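Local atomic coordinates of neuraminidase (Influenza A virus, PDB entry 4GDI), a protein that is a neuraminidase-like surface glycoprotein of a bat influenza A virus, with a presumed sialic acid-removing role that its diverged putative active site leaves uncertain. Residues R26-G31 with I353-T358; S314-G319 with L341-Q346; Y203-L208 with L272-A277. All blocks are in the same frame, centred on the assembly; numbering follows the deposited sequence.

Contacts 1 and 2 share one four-stranded antiparallel blade of the beta-propeller, in the order 20-25, 352-362, 338-346, 317-324, and their centres lie 8 Å apart. They meet directly between the two middle strands, where Ile343 N probably bonds to Glu355 O and Ser357 N to Leu341 O, both at 2.8 Å. Both also reach a second subunit of the tetramer. Contact 3 joins other parts of the propeller, its centre 28 Å from that of contact 1 and 27 Å from that of contact 2, and touches neither. The calcium ion, held by Asn215, Asp219, Asp245, Gly263 and Gly265, is about 14 Å from the alpha carbon of Gly319 in contact 2, which contributes no ligand.

Contact 1 of 3, residues R26-G31 with I353-T358; sequences RGFPWG and IQELST
Phe28 and Trp30 meet Glu355 in a buried loop-against-strand contact: 26-31 follows strand 20-25 and passes over 353-358, part of strand 352-362, a middle strand of the same propeller blade. The two directions are nearly antiparallel, 161° apart, yet the interface contains no hydrogen bond. The Gly27 alpha carbon approaches Leu356 O at 3.3 Å in a CA-H...O contact, and without a side chain it admits Glu355 CB to 4.1 Å from Gly27 CA. Glu355 bends at its second torsion (chi2 -66°), which raises the carboxylate to the rings. Its OE1 lies at the Phe28 ring edge, in plane, 3.9 Å from CD1, the carboxylate turned 79° from the ring. Glu355 OE1 also comes within 3.5 Å of Phe28 N without bonding to it. OE2 is 4.1 Å from Trp30 CD1, again near the ring plane. An inverse gamma turn centred on Pro29 places the two aromatics side by side, Phe28 CB over one Trp30 face, near the rim. Ile353 CD1 packs on Trp30 CB at 3.9 Å. Tyr80 and Thr71 of the second subunit pack on Phe28 and Trp30. The fit is therefore mainly van der Waals, with at most a weak electrostatic contribution from the ring edges.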
ATOM      1  N   ARG A  26     -15.156  -9.957 -12.283  1.00 32.26           N
ATOM      2  CA  ARG A  26     -14.792 -10.260 -13.655  1.00 29.23           C
ATOM      3  C   ARG A  26     -13.288 -10.099 -13.771  1.00 35.26           C
ATOM      4  O   ARG A  26     -12.685  -9.269 -13.088  1.00 36.37           O
ATOM      5  CB  ARG A  26     -15.518  -9.334 -14.622  1.00 36.45           C
ATOM      6  CG  ARG A  26     -17.009  -9.430 -14.482  1.00 35.03           C
ATOM      7  CD  ARG A  26     -17.729  -8.586 -15.487  1.00 55.22           C
ATOM      8  NE  ARG A  26     -17.633  -9.169 -16.813  1.00 54.34           N
ATOM      9  CZ  ARG A  26     -18.478  -8.905 -17.797  1.00 45.70           C
ATOM     10  NH1 ARG A  26     -19.484  -8.063 -17.601  1.00 43.99           N
ATOM     11  NH2 ARG A  26     -18.314  -9.485 -18.973  1.00 46.90           N
ATOM     12  N   GLY A  27     -12.669 -10.905 -14.609  1.00 29.94           N
ATOM     13  CA  GLY A  27     -11.248 -10.750 -14.839  1.00 35.42           C
ATOM     14  C   GLY A  27     -10.994  -9.342 -15.333  1.00 32.37           C
ATOM     15  O   GLY A  27     -11.866  -8.727 -15.941  1.00 29.28           O
ATOM     16  N   PHE A  28      -9.809  -8.814 -15.065  1.00 25.44           N
ATOM     17  CA  PHE A  28      -9.460  -7.517 -15.612  1.00 34.12           C
ATOM     18  C   PHE A  28      -9.536  -7.640 -17.144  1.00 35.16           C
ATOM     19  O   PHE A  28      -9.108  -8.647 -17.710  1.00 27.08           O
ATOM     20  CB  PHE A  28      -8.094  -7.066 -15.084  1.00 37.42           C
ATOM     21  CG  PHE A  28      -8.136  -6.640 -13.636  1.00 39.39           C
ATOM     22  CD1 PHE A  28      -7.984  -7.570 -12.616  1.00 37.16           C
ATOM     23  CD2 PHE A  28      -8.373  -5.317 -13.296  1.00 34.99           C
ATOM     24  CE1 PHE A  28      -8.047  -7.181 -11.278  1.00 43.17           C
ATOM     25  CE2 PHE A  28      -8.444  -4.920 -11.960  1.00 38.37           C
ATOM     26  CZ  PHE A  28      -8.278  -5.853 -10.953  1.00 39.93           C
ATOM     27  N   PRO A  29     -10.139  -6.637 -17.807  1.00 34.08           N
ATOM     28  CA  PRO A  29     -10.535  -6.734 -19.214  1.00 28.01           C
ATOM     29  C   PRO A  29      -9.390  -6.430 -20.190  1.00 34.40           C
ATOM     30  O   PRO A  29      -9.596  -5.675 -21.138  1.00 31.58           O
ATOM     31  CB  PRO A  29     -11.609  -5.649 -19.324  1.00 39.32           C
ATOM     32  CG  PRO A  29     -11.130  -4.588 -18.396  1.00 39.08           C
ATOM     33  CD  PRO A  29     -10.491  -5.321 -17.235  1.00 37.34           C
ATOM     34  N   TRP A  30      -8.213  -7.007 -19.961  1.00 29.12           N
ATOM     35  CA  TRP A  30      -7.065  -6.784 -20.839  1.00 37.13           C
ATOM     36  C   TRP A  30      -7.265  -7.399 -22.229  1.00 44.98           C
ATOM     37  O   TRP A  30      -8.079  -8.300 -22.423  1.00 37.28           O
ATOM     38  CB  TRP A  30      -5.787  -7.345 -20.210  1.00 37.33           C
ATOM     39  CG  TRP A  30      -5.534  -6.868 -18.791  1.00 36.92           C
ATOM     40  CD1 TRP A  30      -5.083  -7.623 -17.749  1.00 34.25           C
ATOM     41  CD2 TRP A  30      -5.731  -5.545 -18.270  1.00 33.18           C
ATOM     42  NE1 TRP A  30      -4.970  -6.852 -16.616  1.00 33.35           N
ATOM     43  CE2 TRP A  30      -5.366  -5.576 -16.906  1.00 36.34           C
ATOM     44  CE3 TRP A  30      -6.176  -4.341 -18.820  1.00 39.16           C
ATOM     45  CZ2 TRP A  30      -5.435  -4.455 -16.088  1.00 30.48           C
ATOM     46  CZ3 TRP A  30      -6.238  -3.220 -18.002  1.00 47.90           C
ATOM     47  CH2 TRP A  30      -5.870  -3.288 -16.651  1.00 41.48           C
ATOM     48  N   GLY A  31      -6.502  -6.901 -23.197  1.00 41.36           N
ATOM     49  CA  GLY A  31      -6.562  -7.410 -24.552  1.00 33.43           C
ATOM     50  C   GLY A  31      -7.380  -6.503 -25.453  1.00 38.63           C
ATOM     51  O   GLY A  31      -8.496  -6.121 -25.090  1.00 41.07           O
ATOM     52  N   ILE A 353      -3.386 -14.709 -22.861  1.00 32.36           N
ATOM     53  CA  ILE A 353      -3.262 -14.600 -21.413  1.00 28.15           C
ATOM     54  C   ILE A 353      -4.555 -15.114 -20.808  1.00 34.44           C
ATOM     55  O   ILE A 353      -5.576 -15.182 -21.488  1.00 29.86           O
ATOM     56  CB  ILE A 353      -3.021 -13.145 -20.945  1.00 32.14           C
ATOM     57  CG1 ILE A 353      -4.182 -12.250 -21.359  1.00 31.45           C
ATOM     58  CG2 ILE A 353      -1.721 -12.603 -21.519  1.00 42.99           C
ATOM     59  CD1 ILE A 353      -4.117 -10.866 -20.774  1.00 40.56           C
ATOM     60  N   GLN A 354      -4.506 -15.498 -19.539  1.00 33.33           N
ATOM     61  CA  GLN A 354      -5.734 -15.820 -18.820  1.00 37.03           C
ATOM     62  C   GLN A 354      -5.896 -14.934 -17.591  1.00 28.09           C
ATOM     63  O   GLN A 354      -4.939 -14.649 -16.863  1.00 36.04           O
ATOM     64  CB  GLN A 354      -5.789 -17.294 -18.426  1.00 34.15           C
ATOM     65  CG  GLN A 354      -4.542 -17.816 -17.787  1.00 39.34           C
ATOM     66  CD  GLN A 354      -3.562 -18.313 -18.816  1.00 53.48           C
ATOM     67  OE1 GLN A 354      -3.953 -18.668 -19.929  1.00 51.34           O
ATOM     68  NE2 GLN A 354      -2.278 -18.335 -18.459  1.00 52.19           N
ATOM     69  N   GLU A 355      -7.130 -14.497 -17.385  1.00 30.34           N
ATOM     70  CA  GLU A 355      -7.502 -13.732 -16.218  1.00 30.71           C
ATOM     71  C   GLU A 355      -8.602 -14.487 -15.470  1.00 29.51           C
ATOM     72  O   GLU A 355      -9.519 -15.039 -16.084  1.00 28.22           O
ATOM     73  CB  GLU A 355      -7.979 -12.347 -16.658  1.00 38.56           C
ATOM     74  CG  GLU A 355      -6.846 -11.336 -16.812  1.00 54.09           C
ATOM     75  CD  GLU A 355      -6.187 -11.019 -15.483  1.00 72.51           C
ATOM     76  OE1 GLU A 355      -6.928 -10.772 -14.503  1.00 69.16           O
ATOM     77  OE2 GLU A 355      -4.937 -11.035 -15.417  1.00 86.54           O
ATOM     78  N   LEU A 356      -8.508 -14.532 -14.152  1.00 22.57           N
ATOM     79  CA  LEU A 356      -9.487 -15.260 -13.356  1.00 28.12           C
ATOM     80  C   LEU A 356     -10.698 -14.378 -13.117  1.00 25.01           C
ATOM     81  O   LEU A 356     -10.564 -13.224 -12.721  1.00 31.33           O
ATOM     82  CB  LEU A 356      -8.920 -15.672 -11.990  1.00 28.72           C
ATOM     83  CG  LEU A 356      -8.003 -16.880 -11.862  1.00 36.28           C
ATOM     84  CD1 LEU A 356      -7.903 -17.283 -10.380  1.00 32.78           C
ATOM     85  CD2 LEU A 356      -8.456 -18.069 -12.720  1.00 29.11           C
ATOM     86  N   SER A 357     -11.872 -14.923 -13.376  1.00 25.30           N
ATOM     87  CA  SER A 357     -13.094 -14.347 -12.849  1.00 27.29           C
ATOM     88  C   SER A 357     -13.602 -15.281 -11.744  1.00 29.94           C
ATOM     89  O   SER A 357     -13.180 -16.439 -11.640  1.00 22.06           O
ATOM     90  CB  SER A 357     -14.130 -14.226 -13.952  1.00 26.42           C
ATOM     91  OG  SER A 357     -14.573 -15.517 -14.320  1.00 42.78           O
ATOM     92  N   THR A 358     -14.507 -14.783 -10.922  1.00 20.34           N
ATOM     93  CA  THR A 358     -15.060 -15.590  -9.838  1.00 19.65           C
ATOM     94  C   THR A 358     -16.573 -15.430  -9.806  1.00 27.77           C
ATOM     95  O   THR A 358     -17.085 -14.355 -10.114  1.00 22.62           O
ATOM     96  CB  THR A 358     -14.498 -15.184  -8.458  1.00 18.65           C
ATOM     97  OG1 THR A 358     -14.784 -13.809  -8.204  1.00 24.09           O
ATOM     98  CG2 THR A 358     -13.011 -15.396  -8.366  1.00 24.08           C
TER

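Contact 2 of 3, residues S314-G319 with L341-Q346; sequences SNKRTG and LEIEDQ
The Arg317 guanidinium and the Glu344 carboxylate are inclined 48° to each other, and OE1 approaches obliquely. Arg317 NE reaches Glu344 OE1 at 3.0 Å, a salt bridge whose hydrogen bond is bent and weak. Arg317 CG is anti to the backbone N (chi1 -174°) and the chain extended to NE, so Arg317 CD passes obliquely over Glu344 CB at 3.9 Å. The other oxygen, Glu344 OE2, is 3.5 Å from Gly319 CA; Glu342 OE1 also approaches this alpha carbon, although the Glu342 carboxylate has its salt bridge with Arg320. These side chains sit on neighbouring antiparallel strands of a propeller blade, 317-324 at its edge and 338-346 beside it. Thr318 and Ile343 form a non-hydrogen-bonded pair, bracketed by Glu344 N to Arg317 O, 2.9 Å and almost straight at 176°, and by Gly319 N to Glu342 O at 2.9 Å. On the Thr318-Ile343 side, Ile343 CG2 packs against Lys316 CD at 3.8 Å, crossing at about a right angle. Lys316 NZ makes a salt bridge with Glu76 of the second subunit; its approach to Asp345 OD1, at 3.9 Å, is long, and a water to one side accepts from NZ and may donate to Asp345 OD1.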
ATOM      1  N   SER A 314     -21.107 -17.514 -23.664  1.00 36.58           N
ATOM      2  CA  SER A 314     -21.408 -18.259 -24.893  1.00 37.80           C
ATOM      3  C   SER A 314     -20.192 -18.385 -25.779  1.00 33.37           C
ATOM      4  O   SER A 314     -19.846 -19.480 -26.211  1.00 43.30           O
ATOM      5  CB  SER A 314     -22.526 -17.601 -25.697  1.00 40.77           C
ATOM      6  OG  SER A 314     -23.725 -17.545 -24.952  1.00 49.80           O
ATOM      7  N   ASN A 315     -19.548 -17.258 -26.055  1.00 38.70           N
ATOM      8  CA  ASN A 315     -18.450 -17.222 -27.006  1.00 35.43           C
ATOM      9  C   ASN A 315     -17.071 -16.971 -26.390  1.00 33.81           C
ATOM     10  O   ASN A 315     -16.066 -17.368 -26.969  1.00 36.03           O
ATOM     11  CB  ASN A 315     -18.741 -16.165 -28.073  1.00 49.96           C
ATOM     12  CG  ASN A 315     -19.937 -16.527 -28.933  1.00 57.85           C
ATOM     13  OD1 ASN A 315     -20.015 -17.635 -29.473  1.00 61.11           O
ATOM     14  ND2 ASN A 315     -20.888 -15.608 -29.042  1.00 44.14           N
ATOM     15  N   LYS A 316     -17.013 -16.319 -25.232  1.00 34.79           N
ATOM     16  CA  LYS A 316     -15.719 -16.037 -24.604  1.00 30.80           C
ATOM     17  C   LYS A 316     -14.950 -17.333 -24.435  1.00 28.84           C
ATOM     18  O   LYS A 316     -15.530 -18.364 -24.101  1.00 38.30           O
ATOM     19  CB  LYS A 316     -15.889 -15.356 -23.242  1.00 41.16           C
ATOM     20  CG  LYS A 316     -15.344 -13.940 -23.186  1.00 46.38           C
ATOM     21  CD  LYS A 316     -15.578 -13.301 -21.816  1.00 57.76           C
ATOM     22  CE  LYS A 316     -15.216 -11.817 -21.813  1.00 53.29           C
ATOM     23  NZ  LYS A 316     -13.995 -11.524 -22.635  1.00 65.51           N
ATOM     24  N   ARG A 317     -13.645 -17.292 -24.675  1.00 32.05           N
ATOM     25  CA  ARG A 317     -12.819 -18.478 -24.493  1.00 30.80           C
ATOM     26  C   ARG A 317     -12.569 -18.693 -23.004  1.00 23.92           C
ATOM     27  O   ARG A 317     -12.239 -17.743 -22.277  1.00 27.20           O
ATOM     28  CB  ARG A 317     -11.494 -18.338 -25.225  1.00 38.44           C
ATOM     29  CG  ARG A 317     -10.655 -19.591 -25.197  1.00 43.03           C
ATOM     30  CD  ARG A 317      -9.404 -19.424 -26.043  1.00 55.03           C
ATOM     31  NE  ARG A 317      -8.460 -20.527 -25.867  1.00 56.42           N
ATOM     32  CZ  ARG A 317      -8.354 -21.574 -26.679  1.00 64.10           C
ATOM     33  NH1 ARG A 317      -9.129 -21.686 -27.754  1.00 80.16           N
ATOM     34  NH2 ARG A 317      -7.462 -22.516 -26.417  1.00 63.28           N
ATOM     35  N   THR A 318     -12.755 -19.927 -22.545  1.00 25.25           N
ATOM     36  CA  THR A 318     -12.631 -20.213 -21.110  1.00 28.94           C
ATOM     37  C   THR A 318     -11.588 -21.294 -20.893  1.00 26.78           C
ATOM     38  O   THR A 318     -11.310 -22.070 -21.808  1.00 26.60           O
ATOM     39  CB  THR A 318     -13.991 -20.621 -20.503  1.00 31.85           C
ATOM     40  OG1 THR A 318     -14.552 -21.685 -21.272  1.00 27.92           O
ATOM     41  CG2 THR A 318     -14.964 -19.441 -20.523  1.00 29.36           C
ATOM     42  N   GLY A 319     -10.974 -21.322 -19.708  1.00 23.90           N
ATOM     43  CA  GLY A 319     -10.014 -22.361 -19.393  1.00 26.15           C
ATOM     44  C   GLY A 319     -10.330 -23.140 -18.118  1.00 26.58           C
ATOM     45  O   GLY A 319     -11.439 -23.637 -17.931  1.00 24.22           O
ATOM     46  N   LEU A 341     -12.720 -19.122 -12.543  1.00 24.07           N
ATOM     47  CA  LEU A 341     -12.731 -19.530 -13.940  1.00 27.03           C
ATOM     48  C   LEU A 341     -11.788 -18.661 -14.773  1.00 17.53           C
ATOM     49  O   LEU A 341     -11.863 -17.438 -14.715  1.00 25.93           O
ATOM     50  CB  LEU A 341     -14.158 -19.428 -14.478  1.00 26.27           C
ATOM     51  CG  LEU A 341     -14.354 -19.483 -15.994  1.00 20.12           C
ATOM     52  CD1 LEU A 341     -14.084 -20.867 -16.499  1.00 25.42           C
ATOM     53  CD2 LEU A 341     -15.772 -19.053 -16.324  1.00 23.51           C
ATOM     54  N   GLU A 342     -10.874 -19.307 -15.491  1.00 22.24           N
ATOM     55  CA  GLU A 342      -9.965 -18.622 -16.410  1.00 24.00           C
ATOM     56  C   GLU A 342     -10.754 -18.135 -17.611  1.00 28.60           C
ATOM     57  O   GLU A 342     -11.480 -18.913 -18.256  1.00 23.29           O
ATOM     58  CB  GLU A 342      -8.869 -19.561 -16.920  1.00 25.39           C
ATOM     59  CG  GLU A 342      -7.726 -19.818 -15.938  1.00 21.35           C
ATOM     60  CD  GLU A 342      -6.705 -20.805 -16.477  1.00 26.54           C
ATOM     61  OE1 GLU A 342      -7.043 -21.538 -17.435  1.00 21.41           O
ATOM     62  OE2 GLU A 342      -5.561 -20.836 -15.947  1.00 24.24           O
ATOM     63  N   ILE A 343     -10.617 -16.843 -17.883  1.00 27.72           N
ATOM     64  CA  ILE A 343     -11.131 -16.223 -19.095  1.00 25.79           C
ATOM     65  C   ILE A 343      -9.903 -15.925 -19.957  1.00 32.89           C
ATOM     66  O   ILE A 343      -8.962 -15.272 -19.498  1.00 32.25           O
ATOM     67  CB  ILE A 343     -11.857 -14.914 -18.766  1.00 30.24           C
ATOM     68  CG1 ILE A 343     -13.049 -15.173 -17.832  1.00 30.08           C
ATOM     69  CG2 ILE A 343     -12.311 -14.190 -20.045  1.00 27.74           C
ATOM     70  CD1 ILE A 343     -14.087 -16.099 -18.388  1.00 28.31           C
ATOM     71  N   GLU A 344      -9.878 -16.418 -21.189  1.00 29.88           N
ATOM     72  CA  GLU A 344      -8.685 -16.241 -22.025  1.00 33.31           C
ATOM     73  C   GLU A 344      -8.844 -15.067 -22.974  1.00 36.41           C
ATOM     74  O   GLU A 344      -9.880 -14.914 -23.602  1.00 31.72           O
ATOM     75  CB  GLU A 344      -8.361 -17.527 -22.792  1.00 38.91           C
ATOM     76  CG  GLU A 344      -7.351 -18.409 -22.056  1.00 64.11           C
ATOM     77  CD  GLU A 344      -7.787 -19.854 -21.918  1.00 77.03           C
ATOM     78  OE1 GLU A 344      -8.447 -20.375 -22.841  1.00 85.55           O
ATOM     79  OE2 GLU A 344      -7.459 -20.474 -20.882  1.00 82.79           O
ATOM     80  N   ASP A 345      -7.813 -14.229 -23.052  1.00 31.12           N
ATOM     81  CA  ASP A 345      -7.846 -13.022 -23.874  1.00 32.84           C
ATOM     82  C   ASP A 345      -6.651 -13.013 -24.834  1.00 37.38           C
ATOM     83  O   ASP A 345      -5.527 -13.393 -24.461  1.00 34.41           O
ATOM     84  CB  ASP A 345      -7.808 -11.777 -22.984  1.00 42.92           C
ATOM     85  CG  ASP A 345      -8.975 -11.718 -21.998  1.00 54.33           C
ATOM     86  OD1 ASP A 345     -10.135 -11.871 -22.441  1.00 56.09           O
ATOM     87  OD2 ASP A 345      -8.724 -11.517 -20.785  1.00 53.42           O
ATOM     88  N   GLN A 346      -6.895 -12.595 -26.073  1.00 37.76           N
ATOM     89  CA  GLN A 346      -5.820 -12.508 -27.060  1.00 38.93           C
ATOM     90  C   GLN A 346      -5.104 -11.166 -26.925  1.00 29.97           C
ATOM     91  O   GLN A 346      -5.745 -10.126 -26.800  1.00 34.18           O
ATOM     92  CB  GLN A 346      -6.372 -12.664 -28.478  1.00 51.86           C
ATOM     93  CG  GLN A 346      -5.288 -12.758 -29.548  1.00 67.08           C
ATOM     94  CD  GLN A 346      -4.363 -13.946 -29.339  1.00 72.73           C
ATOM     95  OE1 GLN A 346      -4.808 -15.037 -28.980  1.00 81.45           O
ATOM     96  NE2 GLN A 346      -3.064 -13.735 -29.551  1.00 63.17           N
TER
HETATM   97  O   HOH W   1     -12.156  -9.999 -20.629  1.00 60.19           O
HETATM   98  O   HOH W   2     -12.031 -14.936 -24.784  1.00 52.79           O

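Contact 3 of 3, residues Y203-L208 with L272-A277; sequences YTINNL and LDEKPA
Tyr203 points its ring at the 272-277 loop and is met from two directions, over a face by Leu272 and at the hydroxyl end by Glu274. The Leu272 side chain crosses the ring at about a right angle, its CD1 standing 4.1 Å from the Tyr203 centroid and 28° off the ring normal, a CH-pi contact displaced toward the CZ-CE1 bond. Glu274 bends at chi2 (-68°) and arrives from the opposite direction to Tyr203, with OE2 in the ring plane and the carboxylate turned 58° from the ring. Tyr203 OH donates to Glu274 OE2 at 2.8 Å, using the anti lone pair of that oxygen, and Tyr203 CE2 is 3.3 Å from the same atom. Asp273 N donates to Tyr203 OH at 3.0 Å, a weak, bent bond, so the hydroxyl both gives and receives. Strand 200-205 begins a four-stranded propeller blade and pairs with 208-214 through a tight hairpin, closed by two backbone bonds between Ile205 and Leu208; the loop it meets leads into strand 277-281. In that loop an inverse gamma turn at Asp273 sets Leu272 and Glu274 around the phenol. Lys210, from the second hairpin strand, makes a salt bridge with Glu274 OE2 and bonds to Asp273 O, while the Asp273 carboxylate pairs with Arg226. Phe323 meets the Tyr203 ring edge-to-face, and Ile205 CG2 lies 3.7 Å from Glu274 OE2.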
ATOM      1  N   TYR A 203     -13.962 -28.733  -1.993  1.00 19.12           N
ATOM      2  CA  TYR A 203     -14.624 -27.881  -1.014  1.00 18.81           C
ATOM      3  C   TYR A 203     -14.959 -28.774   0.167  1.00 22.27           C
ATOM      4  O   TYR A 203     -14.813 -29.997   0.081  1.00 22.16           O
ATOM      5  CB  TYR A 203     -15.876 -27.209  -1.584  1.00 18.42           C
ATOM      6  CG  TYR A 203     -16.941 -28.178  -2.005  1.00 17.04           C
ATOM      7  CD1 TYR A 203     -16.944 -28.720  -3.289  1.00 22.40           C
ATOM      8  CD2 TYR A 203     -17.949 -28.559  -1.125  1.00 25.75           C
ATOM      9  CE1 TYR A 203     -17.925 -29.616  -3.688  1.00 16.43           C
ATOM     10  CE2 TYR A 203     -18.941 -29.451  -1.515  1.00 25.94           C
ATOM     11  CZ  TYR A 203     -18.914 -29.977  -2.798  1.00 20.66           C
ATOM     12  OH  TYR A 203     -19.878 -30.864  -3.182  1.00 19.93           O
ATOM     13  N   THR A 204     -15.366 -28.170   1.280  1.00 20.22           N
ATOM     14  CA  THR A 204     -15.749 -28.946   2.449  1.00 24.87           C
ATOM     15  C   THR A 204     -17.130 -28.550   2.980  1.00 24.83           C
ATOM     16  O   THR A 204     -17.525 -27.385   2.935  1.00 24.56           O
ATOM     17  CB  THR A 204     -14.723 -28.808   3.576  1.00 25.19           C
ATOM     18  OG1 THR A 204     -15.124 -29.639   4.675  1.00 29.45           O
ATOM     19  CG2 THR A 204     -14.622 -27.370   4.035  1.00 21.89           C
ATOM     20  N   ILE A 205     -17.863 -29.546   3.461  1.00 29.30           N
ATOM     21  CA  ILE A 205     -19.178 -29.323   4.059  1.00 30.24           C
ATOM     22  C   ILE A 205     -19.526 -30.498   4.966  1.00 49.96           C
ATOM     23  O   ILE A 205     -19.194 -31.641   4.641  1.00 36.52           O
ATOM     24  CB  ILE A 205     -20.275 -29.169   2.986  1.00 35.96           C
ATOM     25  CG1 ILE A 205     -21.551 -28.574   3.597  1.00 48.73           C
ATOM     26  CG2 ILE A 205     -20.587 -30.510   2.333  1.00 50.72           C
ATOM     27  CD1 ILE A 205     -21.368 -27.180   4.185  1.00 50.16           C
ATOM     28  N   ASN A 206     -20.232 -30.209   6.064  1.00 69.87           N
ATOM     29  CA  ASN A 206     -20.369 -31.109   7.229  1.00 66.26           C
ATOM     30  C   ASN A 206     -19.288 -32.185   7.362  1.00 47.36           C
ATOM     31  O   ASN A 206     -19.556 -33.371   7.188  1.00 49.81           O
ATOM     32  CB  ASN A 206     -21.774 -31.751   7.349  1.00 74.41           C
ATOM     33  CG  ASN A 206     -22.589 -31.682   6.071  1.00 71.86           C
ATOM     34  OD1 ASN A 206     -22.209 -32.254   5.048  1.00 75.38           O
ATOM     35  ND2 ASN A 206     -23.751 -31.017   6.141  1.00 53.60           N
ATOM     36  N   ASN A 207     -18.069 -31.751   7.679  1.00 52.95           N
ATOM     37  CA  ASN A 207     -16.938 -32.655   7.936  1.00 50.52           C
ATOM     38  C   ASN A 207     -16.532 -33.631   6.800  1.00 43.60           C
ATOM     39  O   ASN A 207     -15.759 -34.566   7.022  1.00 45.41           O
ATOM     40  CB  ASN A 207     -17.184 -33.423   9.235  1.00 58.40           C
ATOM     41  CG  ASN A 207     -17.203 -32.507  10.456  1.00 69.93           C
ATOM     42  OD1 ASN A 207     -16.159 -32.214  11.046  1.00 67.82           O
ATOM     43  ND2 ASN A 207     -18.392 -32.042  10.830  1.00 60.49           N
ATOM     44  N   LEU A 208     -17.028 -33.392   5.591  1.00 29.86           N
ATOM     45  CA  LEU A 208     -16.614 -34.149   4.410  1.00 24.38           C
ATOM     46  C   LEU A 208     -15.808 -33.258   3.485  1.00 25.48           C
ATOM     47  O   LEU A 208     -16.003 -32.045   3.464  1.00 25.28           O
ATOM     48  CB  LEU A 208     -17.836 -34.635   3.630  1.00 29.12           C
ATOM     49  CG  LEU A 208     -18.693 -35.682   4.332  1.00 42.50           C
ATOM     50  CD1 LEU A 208     -19.867 -36.074   3.449  1.00 38.37           C
ATOM     51  CD2 LEU A 208     -17.841 -36.892   4.666  1.00 48.83           C
ATOM     52  N   LEU A 272     -20.251 -29.617  -8.497  1.00 23.46           N
ATOM     53  CA  LEU A 272     -20.778 -29.494  -7.142  1.00 24.04           C
ATOM     54  C   LEU A 272     -21.539 -30.761  -6.793  1.00 26.53           C
ATOM     55  O   LEU A 272     -22.646 -30.990  -7.275  1.00 25.40           O
ATOM     56  CB  LEU A 272     -21.680 -28.274  -6.999  1.00 21.73           C
ATOM     57  CG  LEU A 272     -22.108 -27.901  -5.576  1.00 27.25           C
ATOM     58  CD1 LEU A 272     -20.908 -27.572  -4.719  1.00 31.29           C
ATOM     59  CD2 LEU A 272     -23.067 -26.713  -5.594  1.00 30.04           C
ATOM     60  N   ASP A 273     -20.932 -31.559  -5.925  1.00 18.87           N
ATOM     61  CA  ASP A 273     -21.367 -32.919  -5.645  1.00 20.69           C
ATOM     62  C   ASP A 273     -22.310 -32.924  -4.438  1.00 22.00           C
ATOM     63  O   ASP A 273     -21.962 -33.396  -3.359  1.00 25.01           O
ATOM     64  CB  ASP A 273     -20.128 -33.786  -5.410  1.00 26.45           C
ATOM     65  CG  ASP A 273     -20.456 -35.234  -5.130  1.00 30.12           C
ATOM     66  OD1 ASP A 273     -21.614 -35.667  -5.357  1.00 27.74           O
ATOM     67  OD2 ASP A 273     -19.530 -35.942  -4.684  1.00 25.16           O
ATOM     68  N   GLU A 274     -23.501 -32.376  -4.670  1.00 25.67           N
ATOM     69  CA  GLU A 274     -24.564 -32.287  -3.685  1.00 32.01           C
ATOM     70  C   GLU A 274     -25.892 -32.769  -4.304  1.00 31.35           C
ATOM     71  O   GLU A 274     -25.922 -33.343  -5.388  1.00 29.33           O
ATOM     72  CB  GLU A 274     -24.699 -30.832  -3.227  1.00 26.50           C
ATOM     73  CG  GLU A 274     -23.407 -30.248  -2.683  1.00 28.79           C
ATOM     74  CD  GLU A 274     -23.011 -30.890  -1.368  1.00 27.71           C
ATOM     75  OE1 GLU A 274     -23.938 -31.220  -0.599  1.00 30.38           O
ATOM     76  OE2 GLU A 274     -21.798 -31.075  -1.103  1.00 28.99           O
ATOM     77  N   LYS A 275     -26.984 -32.528  -3.599  1.00 25.37           N
ATOM     78  CA  LYS A 275     -28.314 -32.757  -4.134  1.00 27.50           C
ATOM     79  C   LYS A 275     -29.129 -31.497  -3.894  1.00 29.35           C
ATOM     80  O   LYS A 275     -29.484 -31.204  -2.757  1.00 31.30           O
ATOM     81  CB  LYS A 275     -28.988 -33.932  -3.431  1.00 34.34           C
ATOM     82  CG  LYS A 275     -28.388 -35.289  -3.750  1.00 39.71           C
ATOM     83  CD  LYS A 275     -29.313 -36.405  -3.278  1.00 43.34           C
ATOM     84  CE  LYS A 275     -28.604 -37.746  -3.304  1.00 52.51           C
ATOM     85  NZ  LYS A 275     -29.043 -38.616  -2.176  1.00 71.32           N
ATOM     86  N   PRO A 276     -29.415 -30.733  -4.953  1.00 27.86           N
ATOM     87  CA  PRO A 276     -29.013 -30.925  -6.350  1.00 25.04           C
ATOM     88  C   PRO A 276     -27.515 -30.807  -6.576  1.00 26.04           C
ATOM     89  O   PRO A 276     -26.821 -30.136  -5.807  1.00 25.07           O
ATOM     90  CB  PRO A 276     -29.695 -29.757  -7.068  1.00 29.61           C
ATOM     91  CG  PRO A 276     -30.835 -29.382  -6.190  1.00 34.91           C
ATOM     92  CD  PRO A 276     -30.311 -29.573  -4.807  1.00 34.30           C
ATOM     93  N   ALA A 277     -27.041 -31.448  -7.640  1.00 30.16           N
ATOM     94  CA  ALA A 277     -25.677 -31.276  -8.098  1.00 26.72           C
ATOM     95  C   ALA A 277     -25.643 -30.188  -9.156  1.00 26.88           C
ATOM     96  O   ALA A 277     -26.672 -29.853  -9.740  1.00 26.41           O
ATOM     97  CB  ALA A 277     -25.157 -32.573  -8.684  1.00 20.90           C
TER